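Local coordinates for protein peptidase (Yersinia bercovieri, PDB 5NYW) that is of unknown function but belongs to the ancestral beta-subunit branch of the proteasome-like Ntn hydrolases and assembles into a 14-chain multimer, at residues G11-S16 with Q170-A175; R31-F36 with T43-S48; A53-I58 with F110-L115; S60-R65 with G88-E93; G117-G122 with D201-E206. One frame throughout, in Å; residues are numbered along the deposited sequence.

Contact 1. Residues G11-S16 with Q170-A175. Unlike the reference sequence in segment 11-16: Ala13 (reference Val).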
# COMPACT_ATOMS: atom_id res chain seq x y z
N GLY L 11 -4.80 22.63 -47.05
CA GLY L 11 -5.98 22.14 -46.35
C GLY L 11 -5.89 20.72 -45.81
O GLY L 11 -4.82 20.10 -45.80
N LEU L 12 -7.03 20.18 -45.41
CA LEU L 12 -7.10 18.82 -44.87
C LEU L 12 -8.01 17.93 -45.72
O LEU L 12 -9.01 18.40 -46.28
CB LEU L 12 -7.61 18.84 -43.43
CG LEU L 12 -6.73 19.34 -42.29
CD1 LEU L 12 -7.53 20.25 -41.42
CD2 LEU L 12 -6.34 18.14 -41.48
N ALA L 13 -7.65 16.66 -45.82
CA ALA L 13 -8.49 15.66 -46.48
C ALA L 13 -8.81 14.53 -45.51
O ALA L 13 -7.93 14.03 -44.80
CB ALA L 13 -7.81 15.12 -47.76
N PHE L 14 -10.07 14.11 -45.47
CA PHE L 14 -10.49 13.01 -44.59
C PHE L 14 -11.20 11.90 -45.34
O PHE L 14 -12.00 12.16 -46.24
CB PHE L 14 -11.42 13.53 -43.49
CG PHE L 14 -10.87 14.66 -42.69
CD1 PHE L 14 -10.11 14.42 -41.56
CD2 PHE L 14 -11.09 15.96 -43.06
CE1 PHE L 14 -9.58 15.46 -40.82
CE2 PHE L 14 -10.58 17.01 -42.31
CZ PHE L 14 -9.82 16.76 -41.19
N ALA L 15 -10.94 10.65 -44.95
CA ALA L 15 -11.72 9.53 -45.50
C ALA L 15 -11.98 8.41 -44.49
O ALA L 15 -11.06 7.92 -43.83
CB ALA L 15 -11.04 8.98 -46.71
N SER L 16 -13.24 8.01 -44.38
CA SER L 16 -13.64 6.92 -43.51
C SER L 16 -14.58 5.94 -44.20
O SER L 16 -15.51 6.35 -44.91
CB SER L 16 -14.34 7.45 -42.26
OG SER L 16 -13.46 8.21 -41.46
N GLN L 170 -5.75 16.05 -55.31
CA GLN L 170 -4.90 14.88 -55.45
C GLN L 170 -4.83 14.10 -54.14
O GLN L 170 -4.68 12.88 -54.15
CB GLN L 170 -3.50 15.27 -55.90
CG GLN L 170 -3.40 15.83 -57.30
CD GLN L 170 -1.95 15.95 -57.74
OE1 GLN L 170 -1.03 15.79 -56.94
NE2 GLN L 170 -1.74 16.19 -59.03
N ALA L 171 -4.90 14.81 -53.01
CA ALA L 171 -4.93 14.14 -51.71
C ALA L 171 -6.19 13.31 -51.52
O ALA L 171 -6.15 12.17 -51.06
CB ALA L 171 -4.82 15.14 -50.61
N MET L 172 -7.32 13.87 -51.90
CA MET L 172 -8.55 13.12 -51.81
C MET L 172 -8.50 11.93 -52.77
O MET L 172 -8.92 10.83 -52.40
CB MET L 172 -9.75 14.01 -52.11
CG MET L 172 -11.07 13.24 -52.07
SD MET L 172 -11.32 12.34 -50.50
CE MET L 172 -11.63 13.68 -49.38
N GLN L 173 -7.95 12.14 -53.97
CA GLN L 173 -7.77 11.04 -54.92
C GLN L 173 -6.92 9.92 -54.34
O GLN L 173 -7.27 8.74 -54.45
CB GLN L 173 -7.11 11.50 -56.22
CG GLN L 173 -8.03 12.23 -57.16
CD GLN L 173 -7.33 12.73 -58.41
OE1 GLN L 173 -6.17 13.15 -58.36
NE2 GLN L 173 -8.01 12.64 -59.54
N CYS L 174 -5.84 10.30 -53.68
CA CYS L 174 -4.97 9.35 -53.03
C CYS L 174 -5.72 8.56 -51.95
O CYS L 174 -5.62 7.34 -51.89
CB CYS L 174 -3.76 10.08 -52.45
SG CYS L 174 -2.65 9.05 -51.50
N ALA L 175 -6.51 9.26 -51.13
CA ALA L 175 -7.33 8.61 -50.10
C ALA L 175 -8.31 7.59 -50.71
O ALA L 175 -8.46 6.49 -50.17
CB ALA L 175 -8.10 9.65 -49.27
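Ala13 and Ala15, two residues apart on the strand, both point their CB atoms at the helix, and each meets an alanine that faces it: Ala13 CB lies 4.1 Å from Ala171 CB, and Ala15 CB 4.0 Å from Ala175 CB. Met172 comes in beside these methyl pairs, at a level between them. Its CG stands anti to the backbone N (chi1 178°), and bends at chi2 and chi3 then bring the chain round, so that CE ends 3.5 Å from Phe14 O and 4.4 Å from Ala13 CB. This is one outer half of the alpha-beta-beta-alpha sandwich of Ntn hydrolases, with helix 168-185 laid along strand 11-23 of the six-stranded sheet. The segment axes approach to 8.2 Å and diverge by just 19°, a close, nearly parallel fit that short side chains permit. Phe14 leaves the opposite side of the strand and enters the sandwich interior against Val45 and Gln47 of the other sheet. On the helix side, Ala171 also touches Met6 of strand 2-7, while Met172 packs on Leu241 of a second subunit.

Contact 2. Residues R31-F36 with T43-S48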
# COMPACT_ATOMS: atom_id res chain seq x y z
N ARG L 31 -21.55 5.54 -39.04
CA ARG L 31 -20.72 6.65 -39.52
C ARG L 31 -19.47 6.85 -38.63
O ARG L 31 -19.57 6.84 -37.39
CB ARG L 31 -21.57 7.91 -39.63
CG ARG L 31 -20.87 9.11 -40.21
CD ARG L 31 -21.90 10.10 -40.69
NE ARG L 31 -22.83 10.41 -39.61
CZ ARG L 31 -22.66 11.41 -38.75
NH1 ARG L 31 -21.59 12.20 -38.85
NH2 ARG L 31 -23.55 11.62 -37.78
N LYS L 32 -18.32 7.02 -39.27
CA LYS L 32 -17.01 7.11 -38.61
C LYS L 32 -16.33 8.45 -38.90
O LYS L 32 -15.10 8.60 -38.83
CB LYS L 32 -16.10 5.94 -39.06
CG LYS L 32 -16.65 4.55 -38.71
CD LYS L 32 -15.77 3.44 -39.25
CE LYS L 32 -16.35 2.05 -38.95
NZ LYS L 32 -16.49 1.75 -37.49
N LEU L 33 -17.15 9.42 -39.27
CA LEU L 33 -16.68 10.78 -39.49
C LEU L 33 -17.75 11.74 -38.95
O LEU L 33 -18.86 11.82 -39.48
CB LEU L 33 -16.40 11.02 -40.97
CG LEU L 33 -15.65 12.29 -41.37
CD1 LEU L 33 -14.98 12.04 -42.70
CD2 LEU L 33 -16.57 13.52 -41.47
N HIS L 34 -17.41 12.47 -37.89
CA HIS L 34 -18.38 13.36 -37.26
C HIS L 34 -17.87 14.79 -37.27
O HIS L 34 -16.66 15.01 -37.27
CB HIS L 34 -18.68 12.88 -35.84
CG HIS L 34 -19.42 11.57 -35.80
ND1 HIS L 34 -20.79 11.50 -35.79
CD2 HIS L 34 -18.97 10.30 -35.83
CE1 HIS L 34 -21.16 10.23 -35.77
NE2 HIS L 34 -20.07 9.48 -35.81
N LEU L 35 -18.78 15.76 -37.32
CA LEU L 35 -18.39 17.16 -37.54
C LEU L 35 -18.72 18.09 -36.39
O LEU L 35 -19.80 18.01 -35.82
CB LEU L 35 -19.06 17.71 -38.80
CG LEU L 35 -18.54 17.32 -40.18
CD1 LEU L 35 -19.49 17.86 -41.23
CD2 LEU L 35 -17.14 17.85 -40.41
N PHE L 36 -17.80 18.99 -36.07
CA PHE L 36 -18.11 20.03 -35.10
C PHE L 36 -17.83 21.39 -35.72
O PHE L 36 -16.67 21.78 -35.92
CB PHE L 36 -17.33 19.84 -33.79
CG PHE L 36 -17.64 18.55 -33.10
CD1 PHE L 36 -17.05 17.37 -33.50
CD2 PHE L 36 -18.58 18.51 -32.09
CE1 PHE L 36 -17.34 16.17 -32.87
CE2 PHE L 36 -18.90 17.32 -31.46
CZ PHE L 36 -18.28 16.14 -31.85
N THR L 43 -13.97 24.58 -37.47
CA THR L 43 -14.35 23.29 -38.05
C THR L 43 -13.47 22.15 -37.53
O THR L 43 -12.28 22.10 -37.80
CB THR L 43 -14.30 23.34 -39.59
OG1 THR L 43 -15.26 24.29 -40.05
CG2 THR L 43 -14.66 21.97 -40.17
N LEU L 44 -14.07 21.25 -36.77
CA LEU L 44 -13.35 20.12 -36.20
C LEU L 44 -13.95 18.79 -36.67
O LEU L 44 -15.17 18.61 -36.64
CB LEU L 44 -13.37 20.19 -34.68
CG LEU L 44 -12.32 21.03 -33.97
CD1 LEU L 44 -12.36 22.50 -34.36
CD2 LEU L 44 -12.51 20.87 -32.46
N VAL L 45 -13.07 17.88 -37.10
CA VAL L 45 -13.45 16.55 -37.57
C VAL L 45 -12.90 15.45 -36.67
O VAL L 45 -11.70 15.43 -36.36
CB VAL L 45 -12.95 16.29 -39.01
CG1 VAL L 45 -13.31 14.88 -39.47
CG2 VAL L 45 -13.54 17.32 -39.96
N VAL L 46 -13.78 14.54 -36.26
CA VAL L 46 -13.37 13.40 -35.45
C VAL L 46 -13.64 12.09 -36.18
O VAL L 46 -14.77 11.84 -36.60
CB VAL L 46 -14.10 13.38 -34.10
CG1 VAL L 46 -13.71 12.15 -33.32
CG2 VAL L 46 -13.80 14.65 -33.30
N GLN L 47 -12.62 11.24 -36.32
CA GLN L 47 -12.84 9.95 -36.97
C GLN L 47 -12.67 8.78 -36.00
O GLN L 47 -11.75 8.79 -35.17
CB GLN L 47 -11.89 9.79 -38.15
CG GLN L 47 -12.22 10.69 -39.33
CD GLN L 47 -11.08 10.76 -40.33
OE1 GLN L 47 -10.00 11.26 -40.02
NE2 GLN L 47 -11.31 10.24 -41.54
N SER L 48 -13.50 7.75 -36.15
CA SER L 48 -13.55 6.68 -35.16
C SER L 48 -13.14 5.33 -35.71
O SER L 48 -13.51 4.94 -36.83
CB SER L 48 -14.94 6.54 -34.55
OG SER L 48 -15.37 7.74 -33.94
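Phe36 and Leu44 form a hydrogen-bonded pair in the antiparallel hairpin of strands 33-38 and 42-50, which makes one margin of the five-stranded sheet within the chain. Starting at the base of the Phe36 side chain, CB lies 4.1 Å from Leu44 CB. One step out, the ring turns an edge to the same residue, with CD1 3.9 Å from Leu44 O, the carbonyl that also accepts Phe36 N at 2.7 Å. Further along, CE1 meets Val46 CG2 at 3.9 Å, the two side chains crossing at a slant. The far rim, CE2 and CZ, leaves the hairpin and rests on Gln63 and Leu62 of helix 52-65. The other face of the hairpin carries Leu33, Leu35, Val45 and Gln47. Val45 splits its branches there: CG1, anti to the backbone N (chi1 178°), goes to Leu33 CG, and CG2 runs beside Leu35 CD2 at 3.7 Å. Phe14 of the opposing sheet packs on Leu33, Val45 and Gln47. Lys32 stretches its methylenes past Ser48 O, and its NZ bonds to Thr1 OG1 and Thr20 OG1; in active proteasome subunits the N-terminal threonine is the nucleophile. At the Lys32 end of the ladder, Ser48 N donates to Lys32 O at 3.2 Å.

Contact 3. Residues A53-I58 with F110-L115. Unlike the reference sequence in segment 110-115: Cys112 (reference Gly).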
# COMPACT_ATOMS: atom_id res chain seq x y z
N ALA L 53 -18.85 0.86 -29.05
CA ALA L 53 -19.45 1.35 -27.80
C ALA L 53 -18.63 2.51 -27.21
O ALA L 53 -19.19 3.50 -26.72
CB ALA L 53 -19.59 0.22 -26.77
N THR L 54 -17.30 2.39 -27.28
CA THR L 54 -16.41 3.42 -26.78
C THR L 54 -16.46 4.72 -27.58
O THR L 54 -16.72 5.78 -27.02
CB THR L 54 -14.96 2.94 -26.77
OG1 THR L 54 -14.87 1.74 -26.00
CG2 THR L 54 -14.05 4.00 -26.17
N THR L 55 -16.26 4.66 -28.90
CA THR L 55 -16.22 5.90 -29.68
C THR L 55 -17.58 6.60 -29.73
O THR L 55 -17.65 7.83 -29.68
CB THR L 55 -15.70 5.66 -31.12
OG1 THR L 55 -16.61 4.84 -31.87
CG2 THR L 55 -14.31 5.04 -31.09
N GLN L 56 -18.68 5.84 -29.81
CA GLN L 56 -19.99 6.48 -29.83
C GLN L 56 -20.24 7.25 -28.54
O GLN L 56 -20.79 8.35 -28.58
CB GLN L 56 -21.14 5.47 -30.02
CG GLN L 56 -21.62 5.21 -31.44
CD GLN L 56 -22.91 4.39 -31.44
OE1 GLN L 56 -23.28 3.83 -30.42
NE2 GLN L 56 -23.61 4.36 -32.56
N SER L 57 -19.83 6.70 -27.39
CA SER L 57 -20.01 7.41 -26.12
C SER L 57 -19.15 8.66 -26.12
O SER L 57 -19.60 9.72 -25.70
CB SER L 57 -19.66 6.54 -24.90
OG SER L 57 -20.79 5.84 -24.40
N ILE L 58 -17.93 8.53 -26.61
CA ILE L 58 -17.02 9.67 -26.68
C ILE L 58 -17.65 10.78 -27.50
O ILE L 58 -17.80 11.90 -27.03
CB ILE L 58 -15.65 9.25 -27.29
CG1 ILE L 58 -14.93 8.31 -26.32
CG2 ILE L 58 -14.77 10.45 -27.57
CD1 ILE L 58 -13.75 7.62 -26.92
N PHE L 110 -12.09 -2.49 -24.62
CA PHE L 110 -12.79 -1.22 -24.76
C PHE L 110 -11.96 -0.13 -25.45
O PHE L 110 -12.30 1.04 -25.37
CB PHE L 110 -13.24 -0.74 -23.39
CG PHE L 110 -14.02 -1.76 -22.63
CD1 PHE L 110 -15.39 -1.88 -22.80
CD2 PHE L 110 -13.37 -2.63 -21.76
CE1 PHE L 110 -16.12 -2.84 -22.11
CE2 PHE L 110 -14.08 -3.59 -21.06
CZ PHE L 110 -15.46 -3.71 -21.24
N ASN L 111 -10.86 -0.52 -26.08
CA ASN L 111 -9.95 0.46 -26.67
C ASN L 111 -10.40 1.06 -28.00
O ASN L 111 -11.09 0.43 -28.82
CB ASN L 111 -8.55 -0.15 -26.81
CG ASN L 111 -7.81 -0.18 -25.48
OD1 ASN L 111 -8.33 0.24 -24.45
ND2 ASN L 111 -6.58 -0.69 -25.50
N CYS L 112 -10.00 2.32 -28.19
CA CYS L 112 -10.26 3.07 -29.41
C CYS L 112 -9.09 3.95 -29.84
O CYS L 112 -8.22 4.31 -29.05
CB CYS L 112 -11.49 3.96 -29.19
SG CYS L 112 -11.22 5.27 -27.89
N ASN L 113 -9.07 4.28 -31.13
CA ASN L 113 -8.17 5.29 -31.66
C ASN L 113 -9.03 6.31 -32.36
O ASN L 113 -10.08 5.96 -32.93
CB ASN L 113 -7.13 4.69 -32.62
CG ASN L 113 -5.95 4.05 -31.89
OD1 ASN L 113 -4.91 4.67 -31.73
ND2 ASN L 113 -6.12 2.80 -31.48
N LEU L 114 -8.63 7.57 -32.27
CA LEU L 114 -9.35 8.66 -32.91
C LEU L 114 -8.43 9.54 -33.73
O LEU L 114 -7.24 9.65 -33.42
CB LEU L 114 -10.08 9.52 -31.87
CG LEU L 114 -11.04 8.78 -30.95
CD1 LEU L 114 -11.60 9.74 -29.96
CD2 LEU L 114 -12.14 8.20 -31.77
N LEU L 115 -8.98 10.15 -34.77
CA LEU L 115 -8.30 11.23 -35.48
C LEU L 115 -9.10 12.53 -35.27
O LEU L 115 -10.34 12.54 -35.28
CB LEU L 115 -8.13 10.92 -36.97
CG LEU L 115 -7.23 9.72 -37.29
CD1 LEU L 115 -6.99 9.61 -38.77
CD2 LEU L 115 -5.91 9.76 -36.54
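Thr54 has its hydroxyl anti to its own carbonyl carbon (chi1 -56°), which sends OG1 to Phe110 and turns CG2 toward Cys112. Thr55 is turned differently: chi1 66° places OG1 between its backbone N and carbonyl carbon, and CG2 alone meets the strand. Thr54 OG1 donates to Phe110 O at 2.7 Å, arriving from above the carbonyl plane. Its CG2 touches Cys112 SG at 3.5 Å, and from one turn further along the helix Ile58 CD1 closes on the same sulfur at 3.6 Å. Thr55 CG2 sits 3.6 Å from Cys112 CB and slides past Leu114, whose CD2 it meets. Ile58 and Leu114 reach toward each other tip to tip, CG2 to CD1 at 4.0 Å. Here helix 52-65 rests on strand 112-120, in the layer of the Ntn-hydrolase sandwich that lies against the five-stranded sheet, with the segment axes 44° apart. Val91 of helix 80-98 packs on Ile58 from within this layer. The other side of the helix belongs to the assembly, where Gln56 and Ser57 bond to Glu138 and Tyr81 of a third subunit. Chemically, then, one direct bond anchors the loop leading into the strand, and the rest of the seam is held by methyl and sulfur contacts in a buried setting.

Contact 4. Residues S60-R65 with G88-E93. With SO4 (sulfate ion), chain B.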
# COMPACT_ATOMS: atom_id res chain seq x y z
N SER L 60 -20.84 11.07 -28.36
CA SER L 60 -22.09 11.52 -27.75
C SER L 60 -21.82 12.48 -26.58
O SER L 60 -22.50 13.50 -26.47
CB SER L 60 -22.93 10.32 -27.29
OG SER L 60 -23.57 9.68 -28.37
N LEU L 61 -20.83 12.16 -25.74
CA LEU L 61 -20.49 13.02 -24.61
C LEU L 61 -19.94 14.38 -25.07
O LEU L 61 -20.23 15.40 -24.46
CB LEU L 61 -19.47 12.35 -23.67
CG LEU L 61 -19.94 11.26 -22.68
CD1 LEU L 61 -18.77 10.71 -21.89
CD2 LEU L 61 -21.03 11.75 -21.74
N LEU L 62 -19.14 14.40 -26.14
CA LEU L 62 -18.61 15.65 -26.68
C LEU L 62 -19.70 16.54 -27.26
O LEU L 62 -19.66 17.77 -27.09
CB LEU L 62 -17.57 15.38 -27.77
CG LEU L 62 -16.24 14.82 -27.30
CD1 LEU L 62 -15.43 14.32 -28.48
CD2 LEU L 62 -15.48 15.90 -26.58
N GLN L 63 -20.66 15.92 -27.94
CA GLN L 63 -21.78 16.60 -28.58
C GLN L 63 -22.71 17.21 -27.53
O GLN L 63 -23.19 18.33 -27.69
CB GLN L 63 -22.57 15.62 -29.44
CG GLN L 63 -21.87 15.19 -30.71
CD GLN L 63 -22.58 14.04 -31.38
OE1 GLN L 63 -23.31 13.29 -30.74
NE2 GLN L 63 -22.34 13.87 -32.68
N ARG L 64 -22.97 16.45 -26.47
CA ARG L 64 -23.84 16.91 -25.40
C ARG L 64 -23.24 18.08 -24.63
O ARG L 64 -23.93 19.05 -24.30
CB ARG L 64 -24.14 15.74 -24.44
CG ARG L 64 -25.62 15.39 -24.28
CD ARG L 64 -26.38 16.49 -23.56
NE ARG L 64 -25.52 17.25 -22.65
CZ ARG L 64 -25.88 18.36 -22.01
NH1 ARG L 64 -25.01 18.97 -21.21
NH2 ARG L 64 -27.10 18.85 -22.16
N ARG L 65 -21.94 18.01 -24.37
CA ARG L 65 -21.26 19.04 -23.61
C ARG L 65 -21.04 20.34 -24.38
O ARG L 65 -20.78 21.38 -23.79
CB ARG L 65 -19.93 18.48 -23.09
CG ARG L 65 -20.14 17.48 -21.97
CD ARG L 65 -18.90 16.65 -21.68
NE ARG L 65 -19.18 15.64 -20.66
CZ ARG L 65 -18.34 14.67 -20.33
NH1 ARG L 65 -17.15 14.56 -20.92
NH2 ARG L 65 -18.70 13.80 -19.41
N GLY L 88 -8.69 13.39 -25.24
CA GLY L 88 -7.95 12.45 -24.43
C GLY L 88 -8.62 12.20 -23.10
O GLY L 88 -8.69 11.06 -22.64
N GLU L 89 -9.12 13.28 -22.48
CA GLU L 89 -9.84 13.19 -21.21
C GLU L 89 -11.14 12.43 -21.38
O GLU L 89 -11.51 11.62 -20.53
CB GLU L 89 -10.11 14.60 -20.64
CG GLU L 89 -8.86 15.33 -20.19
CD GLU L 89 -9.09 16.79 -19.87
OE1 GLU L 89 -10.24 17.24 -19.99
OE2 GLU L 89 -8.10 17.49 -19.53
N THR L 90 -11.83 12.68 -22.50
CA THR L 90 -13.11 12.02 -22.75
C THR L 90 -12.87 10.53 -23.08
O THR L 90 -13.72 9.68 -22.78
CB THR L 90 -13.88 12.69 -23.90
OG1 THR L 90 -13.81 14.11 -23.76
CG2 THR L 90 -15.34 12.24 -23.89
N VAL L 91 -11.76 10.23 -23.76
CA VAL L 91 -11.36 8.84 -23.99
C VAL L 91 -11.12 8.05 -22.69
O VAL L 91 -11.70 6.97 -22.51
CB VAL L 91 -10.10 8.75 -24.86
CG1 VAL L 91 -9.53 7.35 -24.79
CG2 VAL L 91 -10.42 9.13 -26.30
N ARG L 92 -10.30 8.59 -21.79
CA ARG L 92 -10.02 7.94 -20.49
C ARG L 92 -11.28 7.79 -19.63
O ARG L 92 -11.47 6.76 -18.99
CB ARG L 92 -8.95 8.71 -19.70
CG ARG L 92 -7.53 8.54 -20.23
CD ARG L 92 -6.43 9.20 -19.34
NE ARG L 92 -6.47 10.67 -19.31
CZ ARG L 92 -5.74 11.45 -20.12
NH1 ARG L 92 -4.96 10.92 -21.06
NH2 ARG L 92 -5.82 12.78 -20.01
N GLU L 93 -12.13 8.82 -19.63
CA GLU L 93 -13.38 8.81 -18.87
C GLU L 93 -14.30 7.65 -19.26
O GLU L 93 -14.87 6.97 -18.41
CB GLU L 93 -14.13 10.12 -19.08
CG GLU L 93 -15.52 10.13 -18.50
CD GLU L 93 -16.31 11.37 -18.92
OE1 GLU L 93 -17.49 11.48 -18.53
OE2 GLU L 93 -15.78 12.22 -19.66
S SO4 B . -22.05 16.44 -18.18
O1 SO4 B . -20.70 16.54 -17.63
O2 SO4 B . -22.33 17.61 -19.01
O3 SO4 B . -22.18 15.23 -19.01
O4 SO4 B . -23.00 16.37 -17.06
O HOH W 1 -15.67 15.82 -22.72
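Arg65 and Glu93 pin together two helices, 52-65 and 80-98, of the helical layer beside the five-stranded sheet in this Ntn-hydrolase sandwich; the segment axes cross at 125°. The ionic part is an end-on, two-nitrogen grip. NH1 of Arg65 gives to Glu93 OE2 at 3.0 Å, NH2 of Arg65 to Glu93 OE1 at 2.8 Å, and each oxygen uses its syn lone pair. Guanidinium and carboxylate are nearly coplanar, their planes 9° apart, so the pair fixes the rotation of both groups. Both side chains are extended to get there: Arg65 runs straight from CG to NE, and Glu93, with CG anti to its backbone N (chi1 172°), comes from the opposite direction. Van der Waals packing accompanies the salt bridge. Leu61 CB sits over the centre of one guanidinium face, and its CD1 touches Glu93 OE1 at 3.7 Å. Thr90 points into the interface, its CG2 in apolar contact with Leu61 CB at 4.1 Å and its OG1 facing Leu62 CD2. That hydroxyl also bonds to Leu86 O on its own helix. A water and a sulfate add further polar links. The sulfate, probably from the crystallisation liquor, is weakly held by Arg65 NE through O3. On a different edge, the side of NH1 toward CD, the water accepts from Arg65 NH1 at 2.6 Å and donates to Thr90 OG1 at 2.7 Å.

Contact 5. Residues G117-G122 with D201-E206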
# COMPACT_ATOMS: atom_id res chain seq x y z
N GLY L 117 -8.94 16.57 -36.60
CA GLY L 117 -8.31 17.49 -37.52
C GLY L 117 -9.18 18.68 -37.80
O GLY L 117 -10.40 18.61 -37.70
N GLY L 118 -8.56 19.79 -38.18
CA GLY L 118 -9.34 20.94 -38.54
C GLY L 118 -8.67 22.26 -38.28
O GLY L 118 -7.43 22.35 -38.21
N GLN L 119 -9.50 23.28 -38.09
CA GLN L 119 -8.98 24.63 -37.89
C GLN L 119 -9.89 25.39 -36.95
O GLN L 119 -11.12 25.34 -37.09
CB GLN L 119 -8.86 25.36 -39.22
CG GLN L 119 -8.07 26.64 -39.16
CD GLN L 119 -7.94 27.30 -40.53
OE1 GLN L 119 -8.72 27.02 -41.43
NE2 GLN L 119 -6.93 28.16 -40.68
N ILE L 120 -9.28 26.07 -35.99
CA ILE L 120 -9.96 27.05 -35.14
C ILE L 120 -9.42 28.43 -35.53
O ILE L 120 -8.20 28.61 -35.58
CB ILE L 120 -9.71 26.78 -33.66
CG1 ILE L 120 -10.36 25.45 -33.26
CG2 ILE L 120 -10.26 27.91 -32.82
CD1 ILE L 120 -10.00 25.01 -31.88
N LYS L 121 -10.30 29.38 -35.79
CA LYS L 121 -9.85 30.67 -36.34
C LYS L 121 -8.79 31.32 -35.48
O LYS L 121 -8.91 31.39 -34.27
CB LYS L 121 -11.02 31.63 -36.56
CG LYS L 121 -10.63 32.81 -37.46
CD LYS L 121 -11.81 33.72 -37.81
CE LYS L 121 -11.40 34.81 -38.81
NZ LYS L 121 -12.54 35.66 -39.26
N GLY L 122 -7.73 31.77 -36.14
CA GLY L 122 -6.58 32.33 -35.45
C GLY L 122 -5.39 31.41 -35.48
O GLY L 122 -4.31 31.74 -34.98
N ASP L 201 -8.58 28.06 -44.14
CA ASP L 201 -9.25 29.31 -43.81
C ASP L 201 -10.69 29.41 -44.32
O ASP L 201 -11.29 30.48 -44.28
CB ASP L 201 -8.45 30.52 -44.31
CG ASP L 201 -7.12 30.70 -43.59
OD1 ASP L 201 -7.05 30.36 -42.39
OD2 ASP L 201 -6.17 31.26 -44.18
N SER L 202 -11.26 28.31 -44.80
CA SER L 202 -12.63 28.35 -45.31
C SER L 202 -13.67 28.22 -44.20
O SER L 202 -14.76 28.78 -44.30
CB SER L 202 -12.87 27.23 -46.32
OG SER L 202 -13.00 25.98 -45.65
N PHE L 203 -13.34 27.45 -43.16
CA PHE L 203 -14.27 27.12 -42.09
C PHE L 203 -15.58 26.62 -42.66
O PHE L 203 -16.67 26.98 -42.20
CB PHE L 203 -14.48 28.30 -41.14
CG PHE L 203 -13.21 28.73 -40.46
CD1 PHE L 203 -12.66 27.94 -39.46
CD2 PHE L 203 -12.54 29.88 -40.85
CE1 PHE L 203 -11.49 28.31 -38.84
CE2 PHE L 203 -11.36 30.24 -40.24
CZ PHE L 203 -10.83 29.45 -39.24
N SER L 204 -15.44 25.78 -43.67
CA SER L 204 -16.58 25.24 -44.37
C SER L 204 -16.65 23.72 -44.28
O SER L 204 -15.63 23.03 -44.29
CB SER L 204 -16.53 25.66 -45.84
OG SER L 204 -17.41 24.88 -46.62
N THR L 205 -17.87 23.22 -44.15
CA THR L 205 -18.16 21.79 -44.22
C THR L 205 -18.98 21.51 -45.48
O THR L 205 -19.74 20.54 -45.55
CB THR L 205 -18.90 21.28 -42.99
OG1 THR L 205 -20.09 22.06 -42.80
CG2 THR L 205 -18.01 21.42 -41.76
N GLU L 206 -18.84 22.40 -46.46
CA GLU L 206 -19.61 22.31 -47.69
C GLU L 206 -19.17 21.09 -48.49
O GLU L 206 -19.98 20.43 -49.13
CB GLU L 206 -19.43 23.60 -48.51
CG GLU L 206 -20.26 23.65 -49.79
CD GLU L 206 -21.76 23.71 -49.51
OE1 GLU L 206 -22.16 24.09 -48.38
OE2 GLU L 206 -22.54 23.36 -50.43
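Gln119 meets the Phe203 ring in two ways: its amide oxygen OE1 lies over one face, 3.8 Å above the plane and displaced toward the rim, while its backbone O lies at the ring edge, 3.5 Å from CE1. Amide and ring planes are inclined by 26°. The far end of the ring presses on Lys121, with Phe203 CZ 3.3 Å from Lys121 CA and the lysine side chain crossing the phenylalanine at about a right angle. The Gln119 amide has a second flat neighbour in the Asp201 carboxylate, 19° from coplanar. Asp201 N donates to Gln119 OE1 at 2.9 Å, in the carbonyl plane and on a lone pair. Gln119 NE2 returns a bond to Asp201 OD1 at 2.8 Å, meeting that oxygen on its anti side and tilted out of the carboxylate plane. Elsewhere Tyr198 OH bonds to the same OE1, and Glu123 O takes a bond from NE2. With CG anti to the backbone N (chi1 -168°) and an extended chain, Gln119 reaches from strand 112-120 of one sheet to the loop joining strands 193-199 and 208-211 of the other, near one end of the sandwich. Two ST turns, at Ser202 and Ser204, shape that loop. With a backbone N-H on its oxygen and a carboxylate and a carbonyl on its nitrogen, the amide has its orientation settled, and it ties the loop down by polar bonds alongside the ring contact.

How the contacts relate
From the N terminus, strand 11-23 opens contact 1, whose loop closes only at helix 168-185. Within that span contact 2 closes first, as a hairpin, followed by contact 3, which runs from helix 52-65 to strand 112-120 and encloses contact 4 between two helices. Contact 5 starts inside the loop of contact 1 and ends beyond it, at 201-206, so the two cross. Contacts 2, 3 and 5 share the five-stranded sheet, which contact 5 joins to the other sheet. Contact 3 sets helix 52-65 on the five-stranded sheet and contact 4 joins it to helix 80-98; they meet at Ile58 and Val91. Contact 1 lies on the other sheet and meets contact 2 through Ser16 and Gln47.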